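Side-chain contacts in glycoside Hydrolase (Bacteroides plebeius, PDB 5T3B), which probably hydrolyses glycosidic bonds in agarose-like or related polysaccharides, as a family 50 glycoside hydrolase of a gut bacterium: residues A175-N180 / R241-V246; V164-K169 / G248-N253; I43-A48 / S364-E369. All coordinates share one frame; numbering follows the deposited sequence. Where two conformers were deposited one is given.

Contact 1: A175-N180 / R241-V246; sequences AVNDYN and RNNPDV
Asn180 and Asp245 meet where helix 169-182 comes up against a turn of the loop 241-246. Followed outward, Asn180 first presents CB, 3.5 Å from OD2 of Asp245. Its CG then passes over CB of Asp245, and at the tip ND2 lies 3.6 Å from that same Asp245 CB but donates to the backbone O of Leu187. Amide and carboxylate planes stand 64° apart, and the pair meets by packing without a hydrogen bond between them.

One helical turn earlier, the two amide nitrogens ND2 of Asn177 and ND2 of Asn243 sit 3.4 Å apart. Both are donors and do not bond each other; they converge instead on the O of Met239. A water bridges the segments, donating a hydrogen bond to Asn177 O and accepting one from Asn243 ND2. With CG of Asn243 anti to its own N (chi1 -175°), OD1 reaches forward along the loop and accepts from Asp245 N at 3.1 Å, an Asx turn within the type I turn from Asn243 to Val246.

Strand 188-190 lies against both segments: Val176 and Val246 touch Gln189, while Tyr179 packs on helix 145-158.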
loop_
_atom_site.group_PDB
_atom_site.type_symbol
_atom_site.label_atom_id
_atom_site.label_comp_id
_atom_site.label_asym_id
_atom_site.label_seq_id
_atom_site.Cartn_x
_atom_site.Cartn_y
_atom_site.Cartn_z
ATOM N N ALA A 175 -18.261 -9.548 3.212
ATOM C CA ALA A 175 -19.232 -8.836 2.371
ATOM C C ALA A 175 -18.772 -8.779 0.939
ATOM O O ALA A 175 -19.525 -9.066 0.018
ATOM C CB ALA A 175 -19.468 -7.454 2.913
ATOM N N VAL A 176 -17.537 -8.384 0.731
ATOM C CA VAL A 176 -16.990 -8.260 -0.607
ATOM C C VAL A 176 -16.815 -9.672 -1.239
ATOM O O VAL A 176 -17.098 -9.863 -2.413
ATOM C CB VAL A 176 -15.686 -7.497 -0.592
ATOM C CG1 VAL A 176 -15.021 -7.524 -1.930
ATOM C CG2 VAL A 176 -15.926 -6.062 -0.142
ATOM N N ASN A 177 -16.357 -10.619 -0.435
ATOM C CA ASN A 177 -16.154 -11.961 -0.923
ATOM C C ASN A 177 -17.452 -12.578 -1.421
ATOM O O ASN A 177 -17.522 -13.160 -2.501
ATOM C CB ASN A 177 -15.464 -12.786 0.175
ATOM C CG ASN A 177 -14.878 -14.081 -0.332
ATOM O OD1 ASN A 177 -15.546 -15.114 -0.377
ATOM N ND2 ASN A 177 -13.620 -14.032 -0.668
ATOM N N ASP A 178 -18.508 -12.400 -0.637
ATOM C CA ASP A 178 -19.840 -12.924 -1.000
ATOM C C ASP A 178 -20.321 -12.231 -2.283
ATOM O O ASP A 178 -20.870 -12.875 -3.223
ATOM C CB ASP A 178 -20.860 -12.637 0.113
ATOM C CG ASP A 178 -20.698 -13.523 1.337
ATOM O OD1 ASP A 178 -19.997 -14.541 1.266
ATOM O OD2 ASP A 178 -21.298 -13.176 2.376
ATOM N N TYR A 179 -20.178 -10.915 -2.352
ATOM C CA TYR A 179 -20.592 -10.162 -3.517
ATOM C C TYR A 179 -19.884 -10.624 -4.793
ATOM O O TYR A 179 -20.494 -10.824 -5.826
ATOM C CB TYR A 179 -20.412 -8.660 -3.289
ATOM C CG TYR A 179 -20.569 -7.823 -4.528
ATOM C CD1 TYR A 179 -21.805 -7.336 -4.930
ATOM C CD2 TYR A 179 -19.453 -7.546 -5.294
ATOM C CE1 TYR A 179 -21.849 -6.573 -6.141
ATOM C CE2 TYR A 179 -19.458 -6.806 -6.428
ATOM C CZ TYR A 179 -20.628 -6.322 -6.847
ATOM O OH TYR A 179 -20.683 -5.593 -8.058
ATOM N N ASN A 180 -18.583 -10.790 -4.715
ATOM C CA ASN A 180 -17.831 -11.148 -5.893
ATOM C C ASN A 180 -18.156 -12.512 -6.431
ATOM O O ASN A 180 -18.070 -12.722 -7.627
ATOM C CB ASN A 180 -16.331 -11.054 -5.599
ATOM C CG ASN A 180 -15.809 -9.660 -5.516
ATOM O OD1 ASN A 180 -16.444 -8.702 -5.974
ATOM N ND2 ASN A 180 -14.646 -9.505 -4.923
ATOM N N ARG A 241 -8.347 -18.463 -0.981
ATOM C CA ARG A 241 -7.544 -19.318 -1.836
ATOM C C ARG A 241 -8.343 -19.700 -3.095
ATOM O O ARG A 241 -9.545 -19.951 -3.022
ATOM C CB ARG A 241 -7.091 -20.564 -1.071
ATOM C CG ARG A 241 -8.190 -21.501 -0.664
ATOM C CD ARG A 241 -7.476 -22.755 -0.162
ATOM N NE ARG A 241 -6.692 -22.578 1.048
ATOM C CZ ARG A 241 -7.210 -22.677 2.249
ATOM N NH1 ARG A 241 -8.503 -23.067 2.407
ATOM N NH2 ARG A 241 -6.442 -22.397 3.300
ATOM N N ASN A 242 -7.637 -19.767 -4.219
ATOM C CA ASN A 242 -8.235 -20.165 -5.494
ATOM C C ASN A 242 -9.419 -19.323 -5.920
ATOM O O ASN A 242 -10.319 -19.758 -6.605
ATOM C CB ASN A 242 -8.609 -21.644 -5.471
ATOM C CG ASN A 242 -7.402 -22.513 -5.204
ATOM O OD1 ASN A 242 -7.340 -23.300 -4.213
ATOM N ND2 ASN A 242 -6.443 -22.341 -6.002
ATOM N N ASN A 243 -9.402 -18.068 -5.502
ATOM C CA ASN A 243 -10.492 -17.150 -5.741
ATOM C C ASN A 243 -9.969 -16.073 -6.693
ATOM O O ASN A 243 -9.109 -15.249 -6.282
ATOM C CB ASN A 243 -10.967 -16.588 -4.419
ATOM C CG ASN A 243 -12.181 -15.704 -4.584
ATOM O OD1 ASN A 243 -12.368 -15.046 -5.633
ATOM N ND2 ASN A 243 -13.014 -15.695 -3.576
ATOM N N PRO A 244 -10.447 -15.992 -7.934
ATOM C CA PRO A 244 -9.859 -15.095 -8.921
ATOM C C PRO A 244 -10.049 -13.609 -8.612
ATOM O O PRO A 244 -9.309 -12.808 -9.147
ATOM C CB PRO A 244 -10.546 -15.436 -10.220
ATOM C CG PRO A 244 -11.861 -15.997 -9.757
ATOM C CD PRO A 244 -11.552 -16.791 -8.495
ATOM N N ASP A 245 -10.978 -13.266 -7.722
ATOM C CA ASP A 245 -11.248 -11.847 -7.394
ATOM C C ASP A 245 -10.432 -11.337 -6.252
ATOM O O ASP A 245 -10.620 -10.183 -5.844
ATOM C CB ASP A 245 -12.738 -11.674 -7.152
ATOM C CG ASP A 245 -13.525 -11.914 -8.438
ATOM O OD1 ASP A 245 -13.067 -11.513 -9.546
ATOM O OD2 ASP A 245 -14.622 -12.541 -8.321
ATOM N N VAL A 246 -9.511 -12.135 -5.771
ATOM C CA VAL A 246 -8.563 -11.740 -4.740
ATOM C C VAL A 246 -7.262 -11.313 -5.392
ATOM O O VAL A 246 -6.613 -12.058 -6.099
ATOM C CB VAL A 246 -8.408 -12.869 -3.726
ATOM C CG1 VAL A 246 -7.304 -12.537 -2.733
ATOM C CG2 VAL A 246 -9.677 -13.214 -3.043
HETATM O O HOH W 1 -15.202 -13.899 -3.872
#

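Contact 2: V164-K169 / G248-N253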
loop_
_atom_site.group_PDB
_atom_site.type_symbol
_atom_site.label_atom_id
_atom_site.label_comp_id
_atom_site.label_asym_id
_atom_site.label_seq_id
_atom_site.Cartn_x
_atom_site.Cartn_y
_atom_site.Cartn_z
ATOM N N VAL A 164 -10.315 -3.025 -3.189
ATOM C CA VAL A 164 -10.312 -2.627 -1.798
ATOM C C VAL A 164 -9.191 -3.402 -1.134
ATOM O O VAL A 164 -9.084 -4.630 -1.303
ATOM C CB VAL A 164 -11.682 -2.827 -1.131
ATOM C CG1 VAL A 164 -12.642 -1.814 -1.704
ATOM C CG2 VAL A 164 -12.202 -4.229 -1.248
ATOM N N CYS A 165 -8.345 -2.729 -0.376
ATOM C CA CYS A 165 -7.095 -3.292 0.107
ATOM C C CYS A 165 -6.904 -2.960 1.550
ATOM O O CYS A 165 -6.660 -1.794 1.877
ATOM C CB CYS A 165 -5.912 -2.800 -0.728
ATOM S SG CYS A 165 -6.019 -3.036 -2.527
ATOM N N ALA A 166 -6.937 -4.003 2.376
ATOM C CA ALA A 166 -6.631 -4.020 3.785
ATOM C C ALA A 166 -7.699 -3.518 4.698
ATOM O O ALA A 166 -8.493 -2.624 4.345
ATOM C CB ALA A 166 -5.292 -3.346 4.099
ATOM N N PHE A 167 -7.692 -4.039 5.892
ATOM C CA PHE A 167 -8.481 -3.498 6.988
ATOM C C PHE A 167 -9.985 -3.594 6.847
ATOM O O PHE A 167 -10.708 -2.870 7.491
ATOM C CB PHE A 167 -8.056 -2.096 7.373
ATOM C CG PHE A 167 -6.565 -1.836 7.368
ATOM C CD1 PHE A 167 -5.702 -2.693 8.015
ATOM C CD2 PHE A 167 -6.049 -0.758 6.721
ATOM C CE1 PHE A 167 -4.331 -2.446 8.011
ATOM C CE2 PHE A 167 -4.709 -0.505 6.698
ATOM C CZ PHE A 167 -3.859 -1.320 7.353
ATOM N N GLY A 168 -10.459 -4.501 6.039
ATOM C CA GLY A 168 -11.869 -4.779 5.951
ATOM C C GLY A 168 -12.468 -5.420 7.169
ATOM O O GLY A 168 -13.686 -5.350 7.368
ATOM N N LYS A 169 -11.630 -6.097 7.952
ATOM C CA LYS A 169 -12.060 -6.959 9.064
ATOM C C LYS A 169 -12.923 -8.105 8.550
ATOM O O LYS A 169 -13.185 -8.230 7.352
ATOM C CB LYS A 169 -12.791 -6.210 10.203
ATOM C CG LYS A 169 -12.216 -4.893 10.610
ATOM C CD LYS A 169 -10.792 -5.050 11.106
ATOM C CE LYS A 169 -10.655 -5.963 12.313
ATOM N NZ LYS A 169 -9.286 -5.784 12.898
ATOM N N GLY A 248 -4.492 -10.322 -3.874
ATOM C CA GLY A 248 -3.422 -10.899 -3.103
ATOM C C GLY A 248 -3.661 -10.605 -1.660
ATOM O O GLY A 248 -4.739 -10.205 -1.265
ATOM N N PHE A 249 -2.625 -10.818 -0.807
ATOM C CA PHE A 249 -2.796 -10.545 0.634
ATOM C C PHE A 249 -1.573 -9.883 1.226
ATOM O O PHE A 249 -0.454 -10.024 0.738
ATOM C CB PHE A 249 -3.103 -11.824 1.421
ATOM C CG PHE A 249 -1.922 -12.780 1.574
ATOM C CD1 PHE A 249 -1.545 -13.622 0.526
ATOM C CD2 PHE A 249 -1.230 -12.843 2.749
ATOM C CE1 PHE A 249 -0.489 -14.470 0.643
ATOM C CE2 PHE A 249 -0.181 -13.704 2.870
ATOM C CZ PHE A 249 0.224 -14.496 1.806
ATOM N N PHE A 250 -1.820 -9.183 2.325
ATOM C CA PHE A 250 -0.762 -8.608 3.139
ATOM C C PHE A 250 -0.650 -9.439 4.400
ATOM O O PHE A 250 -1.659 -9.825 4.991
ATOM C CB PHE A 250 -1.081 -7.168 3.545
ATOM C CG PHE A 250 -1.501 -6.324 2.375
ATOM C CD1 PHE A 250 -0.564 -5.831 1.467
ATOM C CD2 PHE A 250 -2.844 -6.075 2.147
ATOM C CE1 PHE A 250 -0.976 -5.132 0.376
ATOM C CE2 PHE A 250 -3.264 -5.384 1.036
ATOM C CZ PHE A 250 -2.340 -4.904 0.168
ATOM N N SER A 251 0.568 -9.702 4.867
ATOM C CA SER A 251 0.764 -10.586 6.039
ATOM C C SER A 251 0.811 -9.834 7.397
ATOM O O SER A 251 0.794 -10.469 8.438
ATOM C CB SER A 251 2.021 -11.418 5.861
ATOM O OG SER A 251 3.137 -10.601 5.700
ATOM N N ASP A 252 1.018 -8.513 7.345
ATOM C CA ASP A 252 1.199 -7.666 8.498
ATOM C C ASP A 252 1.114 -6.246 7.994
ATOM O O ASP A 252 0.924 -5.991 6.802
ATOM C CB ASP A 252 2.498 -7.983 9.236
ATOM C CG ASP A 252 2.366 -9.011 10.325
ATOM O OD1 ASP A 252 1.560 -8.835 11.240
ATOM O OD2 ASP A 252 3.116 -10.054 10.362
ATOM N N ASN A 253 1.261 -5.311 8.943
ATOM C CA ASN A 253 1.177 -3.904 8.627
ATOM C C ASN A 253 2.176 -3.126 9.476
ATOM O O ASN A 253 2.117 -3.196 10.712
ATOM C CB ASN A 253 -0.199 -3.360 8.920
ATOM C CG ASN A 253 -0.375 -1.886 8.570
ATOM O OD1 ASN A 253 -0.101 -1.426 7.464
ATOM N ND2 ASN A 253 -0.849 -1.141 9.553
#
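Two rings and an amide set the geometry here: Phe250 turns its edge to Cys165 and also touches Ala166, and Phe167 meets Asn253 at about a right angle. CE2 of Phe250 lies 4.1 Å from CB of Cys165, which sits near the plane of the ring, so this is an edge contact and not a stack. Next along the ring, CD2 comes 4.2 Å from CB of Ala166. That methyl group is shared with the Phe167 ring, over whose centre it lies, with CB of Ala166 3.7 Å from the plane. Ala166 CB thus touches both rings, and it is the face of Phe167 that it covers.

Phe167 has a left-handed backbone conformation, which, with CG anti to the carbonyl carbon (chi1 -40°), lays the ring over Ala166. The far rim of the ring points at Asn253, with CZ of Phe167 3.7 Å from CG of Asn253 and that CG in the ring plane. Ring and amide planes are 74° apart. Extended with CG anti to its N (chi1 -178°), Asn253 reaches the ring, while OD1 accepts from Arg336 NE and Asn361 ND2; two bonds therefore fix the rotation of the amide. Arg336 also makes a cation-pi contact with Phe250.

Phe167 and Asn253 both touch Glu389 on strand 385-394. In clan GH-A barrels, the class expected for family 50, the active site opens at the carboxyl ends of such strands, so this cluster probably lies close to it. Strand 163-165 runs parallel between strands 120-126 and 188-190, and helix 300-324 packs on Phe249 and Ser251.

Contact 3: I43-A48 / S364-E369; sequences IIVEYA and SKWSPE. With EDO (1,2-ethanediol), chain P; EDO (1,2-ethanediol), chain E.
Tyr47 and Trp366 form an offset, parallel-displaced aromatic stack that joins strand 39-48, antiparallel to strands 56-60 and 407-409, to the loop before helix 370-379. The Tyr47 ring and the six-membered ring of Trp366 have planes only 10° apart and centroids 4.6 Å apart, with little overlap. The closest point is CD2 of Tyr47, 3.3 Å from CE3 of Trp366 and over one face of the indole, displaced toward its rim. Trp366 holds CG anti to the backbone N (chi1 -175°), which carries the indole toward the strand. The side chains run past each other in opposite directions: the phenol end of Tyr47 heads for CB of Trp366, while CZ3 of the indole comes back to CB of Tyr47. Val45, two residues earlier on the same strand, closes off the far end of the indole, its CG1 lying 3.7 Å from CH2 of Trp366.

The packing continues beyond the pair, since Phe407 stacks on Tyr47 and His421 of helix 412-427 stacks on Trp366. NE1 of Trp366 donates to OG1 of Thr60, which ties the rotation of the indole to strand 56-60.

The loop's other residues make a looser edge. Ser364, exposed to solvent, and Lys365 point their CB atoms away from the strand, and the two 1,2-ethanediol molecules bound along the loop probably come from the crystallisation liquor. Ser367 OG is hydrogen-bonded to His421, and also to O1 of one diol at 3.0 Å.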
loop_
_atom_site.group_PDB
_atom_site.type_symbol
_atom_site.label_atom_id
_atom_site.label_comp_id
_atom_site.label_asym_id
_atom_site.label_seq_id
_atom_site.Cartn_x
_atom_site.Cartn_y
_atom_site.Cartn_z
ATOM N N ILE A 43 2.042 24.996 -9.315
ATOM C CA ILE A 43 1.221 25.761 -8.372
ATOM C C ILE A 43 1.752 25.639 -6.966
ATOM O O ILE A 43 2.583 24.767 -6.675
ATOM C CB ILE A 43 -0.294 25.360 -8.479
ATOM C CG1 ILE A 43 -0.535 23.919 -8.060
ATOM C CG2 ILE A 43 -0.848 25.601 -9.866
ATOM C CD1 ILE A 43 -1.974 23.616 -7.671
ATOM N N ILE A 44 1.203 26.451 -6.082
ATOM C CA ILE A 44 1.498 26.376 -4.680
ATOM C C ILE A 44 0.279 25.733 -3.950
ATOM O O ILE A 44 -0.851 26.136 -4.167
ATOM C CB ILE A 44 1.747 27.731 -4.069
ATOM C CG1 ILE A 44 3.070 28.259 -4.586
ATOM C CG2 ILE A 44 1.754 27.688 -2.535
ATOM C CD1 ILE A 44 4.361 27.451 -4.303
ATOM N N VAL A 45 0.584 24.723 -3.130
ATOM C CA VAL A 45 -0.396 24.148 -2.223
ATOM C C VAL A 45 0.166 24.283 -0.818
ATOM O O VAL A 45 1.328 23.949 -0.559
ATOM C CB VAL A 45 -0.703 22.676 -2.524
ATOM C CG1 VAL A 45 -1.565 22.075 -1.456
ATOM C CG2 VAL A 45 -1.339 22.556 -3.894
ATOM N N GLU A 46 -0.627 24.845 0.068
ATOM C CA GLU A 46 -0.234 24.937 1.462
ATOM C C GLU A 46 -0.485 23.622 2.206
ATOM O O GLU A 46 -1.537 23.021 2.059
ATOM C CB GLU A 46 -0.994 26.038 2.203
ATOM C CG GLU A 46 -0.706 27.476 1.751
ATOM C CD GLU A 46 -1.448 28.395 2.745
ATOM O OE1 GLU A 46 -2.656 28.532 2.560
ATOM O OE2 GLU A 46 -0.850 28.784 3.794
ATOM N N TYR A 47 0.454 23.190 3.038
ATOM C CA TYR A 47 0.208 22.076 3.908
ATOM C C TYR A 47 0.843 22.212 5.272
ATOM O O TYR A 47 1.863 22.902 5.392
ATOM C CB TYR A 47 0.576 20.725 3.265
ATOM C CG TYR A 47 2.056 20.389 3.244
ATOM C CD1 TYR A 47 2.636 19.784 4.350
ATOM C CD2 TYR A 47 2.831 20.535 2.119
ATOM C CE1 TYR A 47 3.965 19.377 4.318
ATOM C CE2 TYR A 47 4.148 20.108 2.104
ATOM C CZ TYR A 47 4.694 19.569 3.225
ATOM O OH TYR A 47 5.993 19.128 3.173
ATOM N N ALA A 48 0.265 21.525 6.249
ATOM C CA ALA A 48 0.788 21.485 7.610
ATOM C C ALA A 48 0.996 20.046 7.992
ATOM O O ALA A 48 0.231 19.162 7.587
ATOM C CB ALA A 48 -0.178 22.140 8.613
ATOM N N SER A 364 4.824 11.215 5.095
ATOM C CA SER A 364 5.764 12.238 5.554
ATOM C C SER A 364 6.543 12.900 4.481
ATOM O O SER A 364 7.501 13.654 4.780
ATOM C CB SER A 364 6.656 11.735 6.681
ATOM O OG SER A 364 5.824 11.245 7.766
ATOM N N LYS A 365 6.153 12.664 3.218
ATOM C CA LYS A 365 6.768 13.304 2.050
ATOM C C LYS A 365 5.713 13.936 1.190
ATOM O O LYS A 365 4.637 13.364 0.943
ATOM C CB LYS A 365 7.578 12.316 1.217
ATOM C CG LYS A 365 8.814 11.770 1.909
ATOM C CD LYS A 365 9.938 12.762 2.185
ATOM C CE LYS A 365 10.948 12.132 3.140
ATOM N NZ LYS A 365 10.379 11.911 4.504
ATOM N N TRP A 366 5.979 15.149 0.744
ATOM C CA TRP A 366 5.067 15.785 -0.177
ATOM C C TRP A 366 5.126 15.097 -1.541
ATOM O O TRP A 366 4.104 14.948 -2.232
ATOM C CB TRP A 366 5.355 17.306 -0.260
ATOM C CG TRP A 366 4.361 18.026 -1.104
ATOM C CD1 TRP A 366 4.575 18.648 -2.308
ATOM C CD2 TRP A 366 2.972 18.209 -0.794
ATOM N NE1 TRP A 366 3.416 19.219 -2.748
ATOM C CE2 TRP A 366 2.407 18.934 -1.849
ATOM C CE3 TRP A 366 2.176 17.835 0.279
ATOM C CZ2 TRP A 366 1.062 19.313 -1.841
ATOM C CZ3 TRP A 366 0.858 18.165 0.254
ATOM C CH2 TRP A 366 0.317 18.912 -0.786
ATOM N N SER A 367 6.353 14.779 -1.986
ATOM C CA SER A 367 6.574 14.196 -3.299
ATOM C C SER A 367 7.180 12.796 -3.143
ATOM O O SER A 367 8.119 12.595 -2.358
ATOM C CB SER A 367 7.532 15.056 -4.090
ATOM O OG SER A 367 7.119 16.392 -4.169
ATOM N N PRO A 368 6.701 11.818 -3.930
ATOM C CA PRO A 368 7.440 10.562 -4.017
ATOM C C PRO A 368 8.898 10.791 -4.381
ATOM O O PRO A 368 9.171 11.669 -5.194
ATOM C CB PRO A 368 6.683 9.830 -5.110
ATOM C CG PRO A 368 5.348 10.395 -5.075
ATOM C CD PRO A 368 5.532 11.818 -4.803
ATOM N N GLU A 369 9.814 10.064 -3.743
ATOM C CA GLU A 369 11.233 10.363 -3.901
ATOM C C GLU A 369 11.799 9.466 -4.998
ATOM O O GLU A 369 12.028 8.295 -4.766
ATOM C CB GLU A 369 11.915 10.102 -2.570
ATOM C CG GLU A 369 11.438 11.014 -1.452
ATOM C CD GLU A 369 11.691 10.440 -0.094
ATOM O OE1 GLU A 369 11.004 9.440 0.276
ATOM O OE2 GLU A 369 12.594 10.956 0.577
HETATM C C1 EDO P . 9.006 18.975 -6.605
HETATM O O1 EDO P . 9.004 17.615 -6.121
HETATM C C2 EDO P . 7.683 19.611 -6.268
HETATM O O2 EDO P . 6.732 19.889 -7.372
HETATM C C1 EDO E . 10.573 8.649 7.535
HETATM O O1 EDO E . 10.487 9.812 6.674
HETATM C C2 EDO E . 9.311 8.536 8.415
HETATM O O2 EDO E . 8.292 8.034 7.491
#

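Contacts 1 and 2 are neighbours, with centres 14 Å apart. Strand 163-165 leads directly into helix 169-182, and the 241-253 region supplies the partner segment of both, so the strand and helix face successive parts of one long loop; Val176 CG2 and Val164 CG2 touch between them at 4.3 Å. Contact 3 lies farther off, its centre about 27 Å from that of contact 2 and about 36 Å from that of contact 1. Along the sequence the contacts enclose one another, 3 outside 2 and 2 outside 1. Contact 3 joins an N-terminal strand to a loop more than 300 residues later. Contact 2 lies near the chain's centre, while contacts 1 and 3 are peripheral, on opposite sides of it.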